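Local structure of lipase (Penicillium expansum, 3G7N) at residues G50-E54 against Y121-T125. The protein hydrolyses triacylglycerols and other acylglycerol lipids, releasing free fatty acids, as a secreted alkaline lipase. Numbering follows the deposited sequence.
Sequences GYSTE and YPDYT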
loop_
_atom_site.group_PDB
_atom_site.type_symbol
_atom_site.label_atom_id
_atom_site.label_comp_id
_atom_site.label_asym_id
_atom_site.label_seq_id
_atom_site.Cartn_x
_atom_site.Cartn_y
_atom_site.Cartn_z
ATOM N N GLY A 50 5.042 12.342 6.038
ATOM C CA GLY A 50 5.414 13.718 5.711
ATOM C C GLY A 50 4.361 14.362 4.840
ATOM O O GLY A 50 3.203 13.979 4.888
ATOM N N TYR A 51 4.760 15.421 4.146
ATOM C CA TYR A 51 3.814 16.220 3.371
ATOM C C TYR A 51 4.440 16.602 2.041
ATOM O O TYR A 51 5.652 16.766 1.921
ATOM C CB TYR A 51 3.376 17.480 4.140
ATOM C CG TYR A 51 4.474 18.455 4.403
ATOM C CD1 TYR A 51 4.734 19.486 3.508
ATOM C CD2 TYR A 51 5.298 18.332 5.513
ATOM C CE1 TYR A 51 5.775 20.375 3.723
ATOM C CE2 TYR A 51 6.370 19.185 5.719
ATOM C CZ TYR A 51 6.606 20.212 4.823
ATOM O OH TYR A 51 7.673 21.070 5.021
ATOM N N SER A 52 3.570 16.768 1.048
ATOM C CA SER A 52 3.965 17.256 -0.276
ATOM C C SER A 52 3.276 18.594 -0.512
ATOM O O SER A 52 2.080 18.640 -0.730
ATOM C CB SER A 52 3.498 16.277 -1.338
ATOM O OG SER A 52 3.740 16.851 -2.632
ATOM N N THR A 53 4.082 19.651 -0.591
ATOM C CA THR A 53 3.581 20.977 -0.974
ATOM C C THR A 53 3.074 20.979 -2.422
ATOM O O THR A 53 1.997 21.505 -2.702
ATOM C CB THR A 53 4.680 22.040 -0.824
ATOM O OG1 THR A 53 5.242 21.965 0.492
ATOM C CG2 THR A 53 4.113 23.425 -1.060
ATOM N N GLU A 54 3.743 20.215 -3.284
ATOM C CA GLU A 54 3.374 20.087 -4.690
ATOM C C GLU A 54 1.997 19.465 -4.841
ATOM O O GLU A 54 1.168 19.948 -5.613
ATOM C CB GLU A 54 4.421 19.264 -5.442
ATOM C CG GLU A 54 4.117 19.105 -6.924
ATOM C CD GLU A 54 5.168 18.293 -7.652
ATOM O OE1 GLU A 54 6.351 18.344 -7.249
ATOM O OE2 GLU A 54 4.776 17.451 -8.489
ATOM N N TYR A 121 -1.411 21.804 7.977
ATOM C CA TYR A 121 -1.774 21.849 6.563
ATOM C C TYR A 121 -3.228 21.379 6.385
ATOM O O TYR A 121 -3.484 20.285 5.877
ATOM C CB TYR A 121 -0.830 20.962 5.735
ATOM C CG TYR A 121 0.633 21.300 5.908
ATOM C CD1 TYR A 121 1.189 22.399 5.269
ATOM C CD2 TYR A 121 1.465 20.491 6.667
ATOM C CE1 TYR A 121 2.523 22.731 5.450
ATOM C CE2 TYR A 121 2.814 20.801 6.831
ATOM C CZ TYR A 121 3.323 21.928 6.238
ATOM O OH TYR A 121 4.634 22.280 6.482
ATOM N N PRO A 122 -4.201 22.209 6.806
ATOM C CA PRO A 122 -5.554 21.712 7.010
ATOM C C PRO A 122 -6.315 21.587 5.701
ATOM O O PRO A 122 -7.393 21.005 5.702
ATOM C CB PRO A 122 -6.210 22.802 7.880
ATOM C CG PRO A 122 -5.393 24.030 7.622
ATOM C CD PRO A 122 -3.987 23.523 7.457
ATOM N N ASP A 123 -5.733 22.071 4.610
ATOM C CA ASP A 123 -6.313 21.903 3.280
ATOM C C ASP A 123 -5.743 20.712 2.498
ATOM O O ASP A 123 -6.183 20.433 1.384
ATOM C CB ASP A 123 -6.139 23.178 2.461
ATOM C CG ASP A 123 -4.674 23.560 2.290
ATOM O OD1 ASP A 123 -3.921 23.625 3.312
ATOM O OD2 ASP A 123 -4.290 23.894 1.149
ATOM N N TYR A 124 -4.742 20.036 3.061
ATOM C CA TYR A 124 -4.122 18.910 2.356
ATOM C C TYR A 124 -4.977 17.655 2.459
ATOM O O TYR A 124 -5.738 17.481 3.392
ATOM C CB TYR A 124 -2.732 18.644 2.933
ATOM C CG TYR A 124 -1.658 19.611 2.465
ATOM C CD1 TYR A 124 -1.972 20.889 1.988
ATOM C CD2 TYR A 124 -0.321 19.284 2.599
ATOM C CE1 TYR A 124 -0.968 21.805 1.703
ATOM C CE2 TYR A 124 0.676 20.165 2.275
ATOM C CZ TYR A 124 0.351 21.416 1.790
ATOM O OH TYR A 124 1.353 22.316 1.471
ATOM N N THR A 125 -4.908 16.811 1.434
ATOM C CA THR A 125 -5.585 15.509 1.471
ATOM C C THR A 125 -4.576 14.434 1.920
ATOM O O THR A 125 -3.393 14.752 2.160
ATOM C CB THR A 125 -6.159 15.158 0.084
ATOM O OG1 THR A 125 -5.100 15.093 -0.874
ATOM C CG2 THR A 125 -7.184 16.241 -0.356
#
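Ser52, whose carbonyl oxygen touches the Tyr124 ring, has its OG held by two hydrogen bonds, to Asp31 OD2 and to Lys55 N. Ser52 CB points away from residues 121-125. The contact is made mainly by tyrosine rings, and no hydrogen bond joins the two segments. Tyr51 and Tyr121 form a face-to-face stack, with ring centroids 4.5 Å apart. The planes are tilted by 27°, and the hydroxyl end of Tyr121 comes in closest. Its OH lies over one face of the Tyr51 ring, toward the rim, 3.3 Å from Tyr51 CZ. Further back, Tyr121 CE2 meets Tyr51 CD2 at 3.7 Å. Tyr51 CG sits between its own backbone N and carbonyl carbon (chi1 65°), and this turns the ring toward the 121-125 loop. A bound di(hydroxyethyl)ether molecule lies about 4 Å from the Tyr51 side chain.

In this alpha/beta-hydrolase fold, strand 57-62 runs between strands 45-52 and 125-131. The Tyr124 side chain also touches Lys56, just before that middle strand, and Ile58 within it. The contact joins the end of strand 45-52 to the turn between helix 97-120 and strand 125-131, which leads to the nucleophile Ser132. Gly50 pairs through its backbone with Ala59, and Thr125 with Lys56 and Ile58.

The turn is type I, closed by a 3.1 Å hydrogen bond from Tyr124 N to Tyr121 O. It folds Tyr121 CB over the centre of the Tyr124 ring, 3.5 Å above its plane. Tyr51 CB approaches the same ring at its edge. Tyr124 CE2 lies 3.7 Å from Ser52 O, at an oblique angle. The phenol end reaches Thr53, with Tyr124 OH 3.6 Å from Thr53 CA and close to CG2. Thr53 OG1 lies in the plane of the Tyr51 ring, at its edge.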